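Local coordinates for protein choline kinase (Streptococcus pneumoniae, PDB 4R78) that probably phosphorylates choline at the expense of ATP, and binds adenosine monophosphate within a protein kinase-like fold, at residues K154-L159 and D268-L273; Q163-N168 and W274-E279; K26-S31 and I101-K106; F177-R182 and K298-Y303; I136-K141 and D251-S256. All coordinates share one frame; numbering follows the deposited sequence.

Contact 1: K154-L159 and D268-L273; sequences KKYESL and DTIWSL
Leu273, which packs on Tyr156 across the contact, gives its backbone N-H to Thr269 O, and the same carbonyl oxygen takes a second bond from Ser272 OG at 2.8 Å. The hydroxyl comes in tilted 24° from the carbonyl plane, and Thr269 O keeps its helical bond from Leu273 N beside it. The turn held in this way presents Ile270 and Leu273 to the other helix, while Ser272 stays on a different side. The contact itself is apolar and is centred on Tyr156. Its CB lies 3.8 Å from Leu273 CB, and the ring then runs obliquely past that leucine. Farther out, Tyr156 CE2 meets the gamma methyl of Ile270, CG2, at 3.9 Å, the two side chains crossing at about a right angle. With chi1 of -75°, Tyr156 swings CG away from its carbonyl carbon, and one face of the ring has Ile270 O 4.2 Å above it, toward the rim. The Tyr156 hydroxyl, OH, comes to 4.1 Å from Trp271 CZ3, whose indole borders a bound MES molecule. Helices 149-159 and 257-280 run nearly parallel here, their segment axes 9.7 Å apart at an angle of 21°. Helix 169-177 adds Tyr169 against Leu273, helix 288-303 covers Asp268 and Ser272 of the long helix, and Leu74 from a loop rests on Tyr156.

Contact 2: Q163-N168 and W274-E279; sequences QIPYAN and WTVYKE
Pro165 and Tyr166, in the linker between helices 149-159 and 169-177 of the helical lobe of this kinase-like fold, close on Val276 of helix 257-280. Val276 has CG1 anti to the backbone N (chi1 -180°), which leaves CG2 beside that nitrogen and directed into the angle between the two linker residues. Pro165 points toward the valine and brings CG to 3.8 Å from Val276 CG2, with Pro165 CD close behind. The same methyl is touched from another quarter by Tyr166, whose CE2 lies 3.6 Å from Val276 CG2. The tyrosine and the valine slide past each other in opposite directions, and the ring meets the methyl obliquely. A chi1 of -60° carries the Tyr166 ring back toward the helix although its CB is not aimed there. The Tyr166 and Thr275 side chains cross at about a right angle, with Tyr166 OH 4.0 Å from Thr275 CB. Thr275 has its own hydroxyl beside the backbone N, where OG1 bonds to Trp271 O one turn earlier. Tyr293 of helix 288-303 stacks on the Tyr166 ring, so the tyrosine is held between two helices. Its buried polar end is satisfied by the long helix, through a hydrogen bond between Tyr166 OH and Ser272 O, while the methyl Val276 CG2 lies 3.4 Å from Tyr166 OH.

Contact 3: K26-S31 and I101-K106; sequences KEKISS and IEAGIK
Lys28 leaves its helix with CG beside the backbone N (chi1 -56°) and bends at chi2 (-71°); beyond CG the chain is extended, which carries the ammonium group over the turn at 101-104. On the strand, Ile105 reaches out with its delta methyl, so that Ile105 CD1 meets Lys28 CG at 3.8 Å, the two chains crossing at about a right angle. The lysine thus offers its aliphatic root to the isoleucine and its charge to the turn. There Lys28 NZ lies 3.8 Å from Glu102 CB and 4.3 Å from Ala103 CB. Its ionic partner is Asp100, which ends strand 96-100 and also accepts the backbone N-H of Ala103 at the same OD1. Within the five-stranded antiparallel sheet of the N-terminal lobe, this turn carries a G1 beta bulge: Gly104 and Ile105 both face Asp100, and Gly104 takes the positive phi of 84° that such a bulge uses. The Glu102 chain bends at chi2 and turns its carboxylate away, leaving Glu102 OE2 5.8 Å from Lys28 NZ, too far for a salt bridge. Beside this contact, Ile29 lays helix 20-30 against strands 39-44, 52-57 and 61-66.

Contact 4: F177-R182 and K298-Y303; sequences FSLEKR and KGLASY
Leu179 and Tyr303 slide past each other in opposite directions, each reaching across toward the other's helix. The leucine's CD2 methyl comes to 3.8 Å from Tyr303 CE2 and slightly farther from CD2 of the ring, meeting the aromatic group obliquely. Its other branch turns to Leu300, one helical turn before Tyr303, with Leu179 CD1 4.3 Å from Leu300 CD2. The end of the Leu300 side chain comes nearer than its CB direction suggests. Tyr303 extends away from its backbone N (chi1 178°), and the length of the ring brings the hydroxyl to Arg182. There the two side chains pass aslant, with guanidinium and ring planes 53° apart. The approach is made by the aliphatic part of the arginine: Arg182 CG lies 3.3 Å from Tyr303 OH, with NE at 3.8 Å from the same oxygen. The bend of Arg182 at chi2 (58°) turns the chain at CD, so that NE lies near the hydroxyl. Both polar groups are drawn to Glu258 of helix 257-280, whose OE2 receives the hydrogen bond of Tyr303 OH and the salt bridge of Arg182 NE. This shared carboxylate probably fixes the rotation of both side chains. Ile262 and Ile265 of that helix touch the same residues, so the contact joins helix 179-186 to the C-terminal helix 288-303 across helix 257-280, as helix packing with a polar edge in the C-terminal lobe of the kinase-like fold.

Contact 5: I136-K141 and D251-S256; sequences IHTSAK and DQTPVS
Thr138, the first residue to leave helical geometry at the end of helix 126-137, lies with its CA 6.6 Å from the CA of Gln252 in the loop that leads to helix 257-280. Right after it comes an ST turn, in which Ser139 OG accepts the backbone N-H of Lys141 at 3.1 Å, and the contact thus joins two non-helical connections of the C-terminal lobe. Thr138 and Thr253 meet obliquely through their methyls, CG2 to CG2 at 3.5 Å. In each threonine CG2 is anti to the carbonyl carbon, while OG1 sits between that carbon and the backbone N (chi1 66° and 53°), so the hydroxyls turn back to their own chain segments: Thr138 OG1 to Gln134 O, and Thr253 OG1 to Ser250 and Tyr248. Thr138 CG2 also touches Gln252 CB at 3.8 Å, where the two side chains cross at about a right angle. His137 adds its CB, 4.2 Å from Thr253 CG2, but sends its imidazole away to Tyr248 and Asp226. The extended Gln252 chain brings its amide oxygen beside Thr138, and one water links the two segments, donating to Gln252 OE1 at 3.1 Å and, weakly, to Thr138 O at 3.4 Å.

How the contacts relate
Contacts 1 and 2 are the buried pair: both use successive turns of helix 257-280, their centres are 8 Å apart, and Tyr156 OH of the first packs on Trp274 CD1 of the second at 3.2 Å. Contact 4 touches contact 1 through Lys154 and Phe177 and belongs to the same helical bundle, but it lies nearer the surface and mixes apolar packing with charge. Contact 5, also partly buried, joins loops, with methyl packing and a bridging water. Contact 3 stands apart in the N-terminal lobe, its centre about 41 Å from that of contact 4, and sets a helix against a hairpin turn, where a charged side chain spans a partly exposed surface.

Contact 1: K154-L159 and D268-L273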
# COMPACT_ATOMS: atom_id res chain seq x y z
N LYS A 154 11.44 4.08 12.58
CA LYS A 154 11.38 4.39 14.01
C LYS A 154 9.99 4.20 14.61
O LYS A 154 9.86 3.79 15.76
CB LYS A 154 11.89 5.80 14.29
CG LYS A 154 13.37 5.99 13.99
CD LYS A 154 13.83 7.39 14.36
CE LYS A 154 15.30 7.59 14.00
NZ LYS A 154 15.81 8.88 14.53
N LYS A 155 8.96 4.49 13.82
CA LYS A 155 7.58 4.30 14.27
C LYS A 155 7.29 2.84 14.59
O LYS A 155 6.73 2.53 15.64
CB LYS A 155 6.57 4.84 13.25
CG LYS A 155 6.55 6.35 13.13
CD LYS A 155 5.38 6.80 12.27
CE LYS A 155 5.17 8.30 12.34
NZ LYS A 155 4.12 8.76 11.38
N TYR A 156 7.68 1.94 13.69
CA TYR A 156 7.52 0.50 13.92
C TYR A 156 8.36 0.02 15.10
O TYR A 156 7.90 -0.80 15.90
CB TYR A 156 7.82 -0.31 12.66
CG TYR A 156 6.72 -0.23 11.63
CD1 TYR A 156 5.50 -0.89 11.83
CD2 TYR A 156 6.87 0.52 10.47
CE1 TYR A 156 4.48 -0.81 10.90
CE2 TYR A 156 5.85 0.61 9.52
CZ TYR A 156 4.66 -0.06 9.75
OH TYR A 156 3.64 0.03 8.82
N GLU A 157 9.59 0.53 15.22
CA GLU A 157 10.47 0.17 16.32
C GLU A 157 9.86 0.52 17.68
O GLU A 157 10.03 -0.22 18.65
CB GLU A 157 11.84 0.82 16.17
CG GLU A 157 12.67 0.22 15.05
CD GLU A 157 14.02 0.88 14.89
OE1 GLU A 157 14.12 2.11 15.10
OE2 GLU A 157 14.98 0.17 14.54
N SER A 158 9.15 1.64 17.73
CA SER A 158 8.46 2.06 18.95
C SER A 158 7.29 1.13 19.29
O SER A 158 7.08 0.81 20.46
CB SER A 158 7.97 3.50 18.81
OG SER A 158 7.33 3.94 20.00
N LEU A 159 6.56 0.71 18.27
CA LEU A 159 5.37 -0.12 18.47
C LEU A 159 5.68 -1.58 18.79
O LEU A 159 4.91 -2.24 19.50
CB LEU A 159 4.44 -0.03 17.26
CG LEU A 159 3.72 1.32 17.10
CD1 LEU A 159 3.30 1.56 15.67
CD2 LEU A 159 2.53 1.43 18.05
N ASP A 268 11.81 -3.19 1.90
CA ASP A 268 12.00 -4.49 2.54
C ASP A 268 12.22 -4.34 4.04
O ASP A 268 11.70 -5.14 4.83
CB ASP A 268 13.14 -5.26 1.88
CG ASP A 268 12.69 -6.03 0.66
OD1 ASP A 268 11.48 -6.36 0.55
OD2 ASP A 268 13.54 -6.33 -0.20
N THR A 269 12.96 -3.30 4.44
CA THR A 269 13.19 -3.03 5.86
C THR A 269 11.88 -2.67 6.56
O THR A 269 11.51 -3.31 7.55
CB THR A 269 14.23 -1.90 6.05
OG1 THR A 269 15.45 -2.26 5.39
CG2 THR A 269 14.52 -1.70 7.53
N ILE A 270 11.18 -1.68 6.02
CA ILE A 270 9.93 -1.21 6.61
C ILE A 270 8.87 -2.31 6.70
O ILE A 270 8.29 -2.52 7.77
CB ILE A 270 9.41 0.05 5.88
CG1 ILE A 270 10.31 1.24 6.22
CG2 ILE A 270 7.95 0.34 6.25
CD1 ILE A 270 10.21 2.41 5.27
N TRP A 271 8.63 -3.01 5.60
CA TRP A 271 7.60 -4.05 5.61
C TRP A 271 7.98 -5.28 6.45
O TRP A 271 7.10 -5.99 6.95
CB TRP A 271 7.13 -4.41 4.19
CG TRP A 271 6.52 -3.24 3.45
CD1 TRP A 271 6.94 -2.70 2.27
CD2 TRP A 271 5.38 -2.45 3.85
NE1 TRP A 271 6.15 -1.64 1.90
CE2 TRP A 271 5.18 -1.47 2.85
CE3 TRP A 271 4.51 -2.49 4.95
CZ2 TRP A 271 4.15 -0.52 2.92
CZ3 TRP A 271 3.48 -1.55 5.02
CH2 TRP A 271 3.31 -0.58 4.01
N SER A 272 9.28 -5.53 6.63
CA SER A 272 9.70 -6.58 7.56
C SER A 272 9.35 -6.20 9.00
O SER A 272 8.99 -7.06 9.80
CB SER A 272 11.19 -6.93 7.41
OG SER A 272 12.04 -6.00 8.06
N LEU A 273 9.44 -4.91 9.33
CA LEU A 273 9.10 -4.44 10.67
C LEU A 273 7.59 -4.42 10.88
O LEU A 273 7.09 -4.82 11.93
CB LEU A 273 9.74 -3.07 10.96
CG LEU A 273 11.27 -3.03 11.03
CD1 LEU A 273 11.78 -1.60 11.01
CD2 LEU A 273 11.81 -3.77 12.25

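Contact 2: Q163-N168 and W274-E279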
# COMPACT_ATOMS: atom_id res chain seq x y z
N GLN A 163 12.24 -7.99 21.51
CA GLN A 163 13.57 -7.79 20.95
C GLN A 163 13.48 -8.10 19.46
O GLN A 163 12.90 -9.11 19.07
CB GLN A 163 14.58 -8.71 21.63
CG GLN A 163 16.04 -8.36 21.34
CD GLN A 163 17.00 -9.52 21.59
OE1 GLN A 163 16.67 -10.48 22.28
NE2 GLN A 163 18.19 -9.42 21.02
N ILE A 164 14.04 -7.23 18.62
CA ILE A 164 13.94 -7.40 17.17
C ILE A 164 14.39 -8.81 16.78
O ILE A 164 15.51 -9.22 17.11
CB ILE A 164 14.73 -6.30 16.40
CG1 ILE A 164 14.13 -4.91 16.64
CG2 ILE A 164 14.80 -6.61 14.90
CD1 ILE A 164 12.68 -4.73 16.17
N PRO A 165 13.50 -9.58 16.10
CA PRO A 165 13.79 -11.00 15.87
C PRO A 165 14.73 -11.27 14.70
O PRO A 165 15.16 -12.41 14.50
CB PRO A 165 12.40 -11.58 15.57
CG PRO A 165 11.66 -10.45 14.94
CD PRO A 165 12.15 -9.21 15.64
N TYR A 166 15.06 -10.22 13.94
CA TYR A 166 15.87 -10.38 12.74
C TYR A 166 17.36 -10.36 13.08
O TYR A 166 17.79 -9.66 13.99
CB TYR A 166 15.53 -9.30 11.71
CG TYR A 166 14.09 -9.32 11.25
CD1 TYR A 166 13.49 -10.51 10.84
CD2 TYR A 166 13.32 -8.15 11.23
CE1 TYR A 166 12.17 -10.54 10.43
CE2 TYR A 166 11.99 -8.17 10.82
CZ TYR A 166 11.43 -9.38 10.42
OH TYR A 166 10.11 -9.43 10.00
N ALA A 167 18.12 -11.15 12.33
CA ALA A 167 19.55 -11.35 12.59
C ALA A 167 20.40 -10.13 12.25
O ALA A 167 20.19 -9.47 11.23
CB ALA A 167 20.04 -12.56 11.82
N ASN A 168 21.38 -9.85 13.11
CA ASN A 168 22.38 -8.82 12.86
C ASN A 168 21.76 -7.43 12.69
O ASN A 168 22.20 -6.63 11.86
CB ASN A 168 23.22 -9.19 11.63
CG ASN A 168 24.54 -8.45 11.56
OD1 ASN A 168 25.14 -8.13 12.58
ND2 ASN A 168 25.00 -8.17 10.34
N TRP A 274 6.87 -3.98 9.85
CA TRP A 274 5.41 -4.11 9.80
C TRP A 274 4.96 -5.54 10.12
O TRP A 274 4.00 -5.74 10.87
CB TRP A 274 4.93 -3.68 8.41
CG TRP A 274 3.45 -3.86 8.12
CD1 TRP A 274 2.45 -2.95 8.32
CD2 TRP A 274 2.83 -5.01 7.54
NE1 TRP A 274 1.25 -3.47 7.91
CE2 TRP A 274 1.45 -4.73 7.43
CE3 TRP A 274 3.31 -6.26 7.11
CZ2 TRP A 274 0.53 -5.66 6.91
CZ3 TRP A 274 2.40 -7.19 6.60
CH2 TRP A 274 1.03 -6.88 6.50
N THR A 275 5.67 -6.52 9.58
CA THR A 275 5.34 -7.94 9.79
C THR A 275 5.42 -8.30 11.27
O THR A 275 4.50 -8.92 11.81
CB THR A 275 6.27 -8.86 8.97
OG1 THR A 275 6.12 -8.56 7.58
CG2 THR A 275 5.91 -10.33 9.19
N VAL A 276 6.52 -7.91 11.92
CA VAL A 276 6.70 -8.20 13.35
C VAL A 276 5.54 -7.63 14.16
O VAL A 276 4.96 -8.33 15.00
CB VAL A 276 8.05 -7.67 13.87
CG1 VAL A 276 8.22 -7.98 15.36
CG2 VAL A 276 9.19 -8.28 13.09
N TYR A 277 5.19 -6.37 13.89
CA TYR A 277 4.11 -5.72 14.62
C TYR A 277 2.76 -6.41 14.39
O TYR A 277 2.00 -6.63 15.35
CB TYR A 277 4.03 -4.24 14.22
CG TYR A 277 2.97 -3.45 14.95
CD1 TYR A 277 2.84 -3.52 16.34
CD2 TYR A 277 2.10 -2.62 14.26
CE1 TYR A 277 1.86 -2.79 17.01
CE2 TYR A 277 1.12 -1.89 14.92
CZ TYR A 277 1.01 -1.97 16.29
OH TYR A 277 0.04 -1.25 16.95
N LYS A 278 2.46 -6.76 13.14
CA LYS A 278 1.22 -7.46 12.84
C LYS A 278 1.14 -8.82 13.53
O LYS A 278 0.07 -9.24 13.99
CB LYS A 278 1.03 -7.61 11.32
CG LYS A 278 0.61 -6.32 10.62
CD LYS A 278 -0.85 -5.98 10.95
CE LYS A 278 -1.39 -4.85 10.09
NZ LYS A 278 -2.81 -4.58 10.44
N GLU A 279 2.28 -9.51 13.61
CA GLU A 279 2.30 -10.81 14.27
C GLU A 279 2.13 -10.69 15.78
O GLU A 279 1.52 -11.56 16.41
CB GLU A 279 3.55 -11.61 13.89
CG GLU A 279 3.55 -12.03 12.42
CD GLU A 279 4.64 -13.02 12.08
OE1 GLU A 279 5.74 -12.92 12.65
OE2 GLU A 279 4.40 -13.91 11.23

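Contact 3: K26-S31 and I101-K106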
# COMPACT_ATOMS: atom_id res chain seq x y z
N LYS A 26 -20.46 -4.45 10.94
CA LYS A 26 -21.92 -4.50 10.88
C LYS A 26 -22.56 -3.21 11.40
O LYS A 26 -23.48 -2.67 10.79
CB LYS A 26 -22.45 -5.72 11.63
CG LYS A 26 -23.97 -5.89 11.58
CD LYS A 26 -24.41 -7.16 12.29
CE LYS A 26 -25.93 -7.29 12.28
NZ LYS A 26 -26.38 -8.53 12.96
N GLU A 27 -22.05 -2.71 12.53
CA GLU A 27 -22.52 -1.45 13.13
C GLU A 27 -22.28 -0.23 12.23
O GLU A 27 -23.17 0.60 12.07
CB GLU A 27 -21.86 -1.22 14.49
CG GLU A 27 -22.29 -2.21 15.58
CD GLU A 27 -21.54 -2.02 16.89
OE1 GLU A 27 -20.96 -0.93 17.11
OE2 GLU A 27 -21.54 -2.97 17.71
N LYS A 28 -21.09 -0.14 11.64
CA LYS A 28 -20.72 1.00 10.80
C LYS A 28 -21.54 1.04 9.51
O LYS A 28 -21.91 2.12 9.04
CB LYS A 28 -19.22 0.98 10.46
CG LYS A 28 -18.29 0.94 11.67
CD LYS A 28 -18.25 2.25 12.45
CE LYS A 28 -17.38 2.11 13.69
NZ LYS A 28 -17.06 3.41 14.32
N ILE A 29 -21.83 -0.13 8.95
CA ILE A 29 -22.59 -0.24 7.71
C ILE A 29 -24.08 0.05 7.91
O ILE A 29 -24.76 0.51 6.98
CB ILE A 29 -22.37 -1.61 7.03
CG1 ILE A 29 -20.99 -1.62 6.37
CG2 ILE A 29 -23.45 -1.92 5.99
CD1 ILE A 29 -20.55 -2.96 5.88
N SER A 30 -24.58 -0.20 9.12
CA SER A 30 -25.97 0.09 9.47
C SER A 30 -26.36 1.54 9.17
O SER A 30 -27.52 1.83 8.86
CB SER A 30 -26.25 -0.26 10.93
OG SER A 30 -26.19 -1.66 11.15
N SER A 31 -25.38 2.44 9.25
CA SER A 31 -25.59 3.87 8.96
C SER A 31 -25.80 4.15 7.46
O SER A 31 -26.27 5.23 7.09
CB SER A 31 -24.42 4.70 9.49
OG SER A 31 -23.24 4.49 8.73
N ILE A 101 -13.40 7.36 10.65
CA ILE A 101 -12.28 7.91 11.40
C ILE A 101 -12.14 7.27 12.79
O ILE A 101 -11.03 7.10 13.30
CB ILE A 101 -12.44 9.46 11.54
CG1 ILE A 101 -12.34 10.14 10.16
CG2 ILE A 101 -11.45 10.05 12.52
CD1 ILE A 101 -11.10 9.78 9.38
N GLU A 102 -13.27 6.93 13.40
CA GLU A 102 -13.28 6.41 14.76
C GLU A 102 -12.48 5.11 14.91
O GLU A 102 -11.68 4.96 15.84
CB GLU A 102 -14.73 6.23 15.25
CG GLU A 102 -14.88 5.54 16.61
CD GLU A 102 -14.39 6.35 17.80
OE1 GLU A 102 -13.88 7.49 17.64
OE2 GLU A 102 -14.51 5.83 18.93
N ALA A 103 -12.68 4.18 13.97
CA ALA A 103 -12.05 2.86 14.05
C ALA A 103 -11.07 2.58 12.91
O ALA A 103 -10.24 1.68 13.02
CB ALA A 103 -13.11 1.78 14.11
N GLY A 104 -11.17 3.34 11.83
CA GLY A 104 -10.30 3.13 10.67
C GLY A 104 -10.84 2.04 9.77
O GLY A 104 -10.23 0.97 9.62
N ILE A 105 -12.00 2.31 9.18
CA ILE A 105 -12.72 1.34 8.36
C ILE A 105 -13.21 2.01 7.08
O ILE A 105 -13.89 3.04 7.12
CB ILE A 105 -13.94 0.73 9.12
CG1 ILE A 105 -13.51 0.07 10.43
CG2 ILE A 105 -14.69 -0.27 8.24
CD1 ILE A 105 -14.67 -0.25 11.37
N LYS A 106 -12.86 1.41 5.94
CA LYS A 106 -13.26 1.89 4.63
C LYS A 106 -14.34 0.99 4.07
O LYS A 106 -14.20 -0.24 4.08
CB LYS A 106 -12.04 1.93 3.70
CG LYS A 106 -12.34 2.41 2.28
CD LYS A 106 -11.06 2.52 1.45
CE LYS A 106 -10.52 1.16 1.02
NZ LYS A 106 -9.20 1.27 0.32

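Contact 4: F177-R182 and K298-Y303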
# COMPACT_ATOMS: atom_id res chain seq x y z
N PHE A 177 20.13 3.21 7.49
CA PHE A 177 20.09 4.64 7.84
C PHE A 177 21.17 5.47 7.14
O PHE A 177 21.02 6.69 7.01
CB PHE A 177 20.14 4.84 9.36
CG PHE A 177 18.80 4.78 10.04
CD1 PHE A 177 18.04 5.94 10.23
CD2 PHE A 177 18.28 3.57 10.49
CE1 PHE A 177 16.80 5.89 10.86
CE2 PHE A 177 17.03 3.51 11.11
CZ PHE A 177 16.29 4.67 11.30
N SER A 178 22.24 4.81 6.69
CA SER A 178 23.30 5.50 5.95
C SER A 178 22.81 5.95 4.57
O SER A 178 23.40 6.84 3.95
CB SER A 178 24.55 4.63 5.81
OG SER A 178 24.41 3.67 4.77
N LEU A 179 21.72 5.35 4.10
CA LEU A 179 21.15 5.70 2.80
C LEU A 179 20.47 7.06 2.78
O LEU A 179 20.26 7.64 1.71
CB LEU A 179 20.18 4.60 2.33
CG LEU A 179 20.79 3.21 2.14
CD1 LEU A 179 19.71 2.16 1.88
CD2 LEU A 179 21.85 3.18 1.04
N GLU A 180 20.12 7.58 3.96
CA GLU A 180 19.48 8.89 4.07
C GLU A 180 20.36 10.00 3.48
O GLU A 180 19.86 10.86 2.75
CB GLU A 180 19.11 9.21 5.53
CG GLU A 180 18.26 10.47 5.70
CD GLU A 180 17.65 10.63 7.08
OE1 GLU A 180 18.08 9.94 8.04
OE2 GLU A 180 16.73 11.46 7.22
N LYS A 181 21.65 9.95 3.79
CA LYS A 181 22.62 10.92 3.27
C LYS A 181 22.73 10.87 1.75
O LYS A 181 22.82 11.92 1.09
CB LYS A 181 24.00 10.71 3.92
CG LYS A 181 25.15 11.55 3.35
CD LYS A 181 24.97 13.04 3.62
CE LYS A 181 26.09 13.86 2.99
NZ LYS A 181 25.88 15.31 3.22
N ARG A 182 22.73 9.66 1.18
CA ARG A 182 22.80 9.50 -0.26
C ARG A 182 21.56 10.09 -0.92
O ARG A 182 21.67 10.82 -1.90
CB ARG A 182 23.00 8.03 -0.66
CG ARG A 182 23.12 7.79 -2.17
CD ARG A 182 24.27 8.59 -2.80
NE ARG A 182 24.43 8.30 -4.22
CZ ARG A 182 25.23 8.97 -5.05
NH1 ARG A 182 25.96 9.99 -4.61
NH2 ARG A 182 25.30 8.62 -6.33
N LYS A 298 20.55 -8.56 1.17
CA LYS A 298 21.04 -8.81 -0.19
C LYS A 298 21.18 -7.52 -0.99
O LYS A 298 22.19 -7.29 -1.66
CB LYS A 298 20.10 -9.78 -0.92
CG LYS A 298 20.54 -10.18 -2.32
CD LYS A 298 19.47 -11.05 -2.99
CE LYS A 298 19.81 -11.34 -4.45
NZ LYS A 298 20.93 -12.31 -4.59
N GLY A 299 20.16 -6.66 -0.90
CA GLY A 299 20.15 -5.37 -1.58
C GLY A 299 21.26 -4.45 -1.13
O GLY A 299 21.88 -3.77 -1.95
N LEU A 300 21.52 -4.42 0.18
CA LEU A 300 22.61 -3.62 0.73
C LEU A 300 23.96 -4.04 0.17
O LEU A 300 24.77 -3.19 -0.20
CB LEU A 300 22.62 -3.68 2.27
CG LEU A 300 21.55 -2.88 3.02
CD1 LEU A 300 21.47 -3.36 4.46
CD2 LEU A 300 21.83 -1.38 2.97
N ALA A 301 24.19 -5.35 0.08
CA ALA A 301 25.45 -5.87 -0.47
C ALA A 301 25.61 -5.53 -1.94
O ALA A 301 26.69 -5.12 -2.37
CB ALA A 301 25.55 -7.37 -0.25
N SER A 302 24.53 -5.69 -2.71
CA SER A 302 24.55 -5.41 -4.15
C SER A 302 24.72 -3.92 -4.43
O SER A 302 25.41 -3.54 -5.39
CB SER A 302 23.27 -5.93 -4.82
OG SER A 302 23.12 -7.32 -4.60
N TYR A 303 24.11 -3.09 -3.59
CA TYR A 303 24.22 -1.64 -3.71
C TYR A 303 25.65 -1.16 -3.44
O TYR A 303 26.19 -0.34 -4.19
CB TYR A 303 23.23 -0.93 -2.78
CG TYR A 303 23.34 0.57 -2.85
CD1 TYR A 303 22.80 1.28 -3.92
CD2 TYR A 303 23.99 1.29 -1.84
CE1 TYR A 303 22.91 2.66 -4.00
CE2 TYR A 303 24.11 2.67 -1.91
CZ TYR A 303 23.56 3.34 -2.98
OH TYR A 303 23.67 4.71 -3.06

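Contact 5: I136-K141 and D251-S256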
# COMPACT_ATOMS: atom_id res chain seq x y z
N ILE A 136 -0.96 9.63 -11.44
CA ILE A 136 -0.82 9.99 -10.03
C ILE A 136 0.38 10.90 -9.80
O ILE A 136 0.26 11.91 -9.12
CB ILE A 136 -0.86 8.76 -9.06
CG1 ILE A 136 -0.65 9.21 -7.60
CG2 ILE A 136 0.17 7.72 -9.43
CD1 ILE A 136 -1.73 10.14 -7.06
N HIS A 137 1.52 10.57 -10.40
CA HIS A 137 2.74 11.33 -10.13
C HIS A 137 2.75 12.74 -10.72
O HIS A 137 3.46 13.60 -10.22
CB HIS A 137 3.99 10.55 -10.54
CG HIS A 137 4.15 9.27 -9.79
ND1 HIS A 137 4.89 8.21 -10.27
CD2 HIS A 137 3.64 8.86 -8.60
CE1 HIS A 137 4.84 7.21 -9.41
NE2 HIS A 137 4.09 7.58 -8.39
N THR A 138 1.94 12.97 -11.76
CA THR A 138 1.83 14.29 -12.38
C THR A 138 0.51 14.99 -12.04
O THR A 138 0.15 15.98 -12.69
CB THR A 138 1.95 14.20 -13.92
OG1 THR A 138 0.83 13.49 -14.45
CG2 THR A 138 3.25 13.51 -14.34
N SER A 139 -0.19 14.49 -11.03
CA SER A 139 -1.52 15.02 -10.68
C SER A 139 -1.49 16.46 -10.16
O SER A 139 -2.51 17.14 -10.18
CB SER A 139 -2.18 14.13 -9.62
OG SER A 139 -1.59 14.33 -8.35
N ALA A 140 -0.31 16.89 -9.71
CA ALA A 140 -0.10 18.18 -9.03
C ALA A 140 -0.88 18.31 -7.72
O ALA A 140 -0.94 19.39 -7.13
CB ALA A 140 -0.41 19.36 -9.97
N LYS A 141 -1.47 17.20 -7.27
CA LYS A 141 -2.25 17.20 -6.04
C LYS A 141 -1.34 17.19 -4.82
O LYS A 141 -0.33 16.48 -4.80
CB LYS A 141 -3.23 16.03 -6.01
CG LYS A 141 -4.30 16.12 -7.08
CD LYS A 141 -5.20 14.90 -7.13
CE LYS A 141 -6.34 15.10 -8.12
NZ LYS A 141 -7.36 16.11 -7.68
N ASP A 251 9.11 13.89 -19.38
CA ASP A 251 9.77 15.05 -18.78
C ASP A 251 9.28 15.30 -17.35
O ASP A 251 10.08 15.62 -16.46
CB ASP A 251 9.58 16.30 -19.63
CG ASP A 251 10.54 17.41 -19.23
OD1 ASP A 251 10.10 18.35 -18.54
OD2 ASP A 251 11.73 17.31 -19.58
N GLN A 252 7.98 15.12 -17.13
CA GLN A 252 7.37 15.33 -15.81
C GLN A 252 7.50 14.12 -14.89
O GLN A 252 7.26 14.23 -13.68
CB GLN A 252 5.91 15.75 -15.95
CG GLN A 252 5.71 17.12 -16.57
CD GLN A 252 4.28 17.62 -16.47
OE1 GLN A 252 3.56 17.33 -15.51
NE2 GLN A 252 3.86 18.40 -17.47
N THR A 253 7.89 12.98 -15.45
CA THR A 253 8.16 11.77 -14.67
C THR A 253 9.56 11.21 -14.95
O THR A 253 9.70 10.15 -15.55
CB THR A 253 7.09 10.66 -14.88
OG1 THR A 253 6.92 10.39 -16.28
CG2 THR A 253 5.75 11.06 -14.28
N PRO A 254 10.61 11.94 -14.52
CA PRO A 254 11.97 11.45 -14.74
C PRO A 254 12.25 10.18 -13.93
O PRO A 254 11.57 9.92 -12.93
CB PRO A 254 12.85 12.60 -14.24
CG PRO A 254 12.01 13.28 -13.21
CD PRO A 254 10.61 13.21 -13.76
N VAL A 255 13.25 9.42 -14.36
CA VAL A 255 13.60 8.14 -13.73
C VAL A 255 15.02 8.18 -13.16
O VAL A 255 15.94 8.69 -13.80
CB VAL A 255 13.47 6.98 -14.76
CG1 VAL A 255 14.12 5.69 -14.25
CG2 VAL A 255 12.01 6.75 -15.12
N SER A 256 15.17 7.64 -11.96
CA SER A 256 16.47 7.44 -11.33
C SER A 256 16.61 5.99 -10.89
O SER A 256 15.93 5.55 -9.96
CB SER A 256 16.64 8.37 -10.12
OG SER A 256 17.75 7.98 -9.32
O HOH W 1 0.48 16.87 -15.97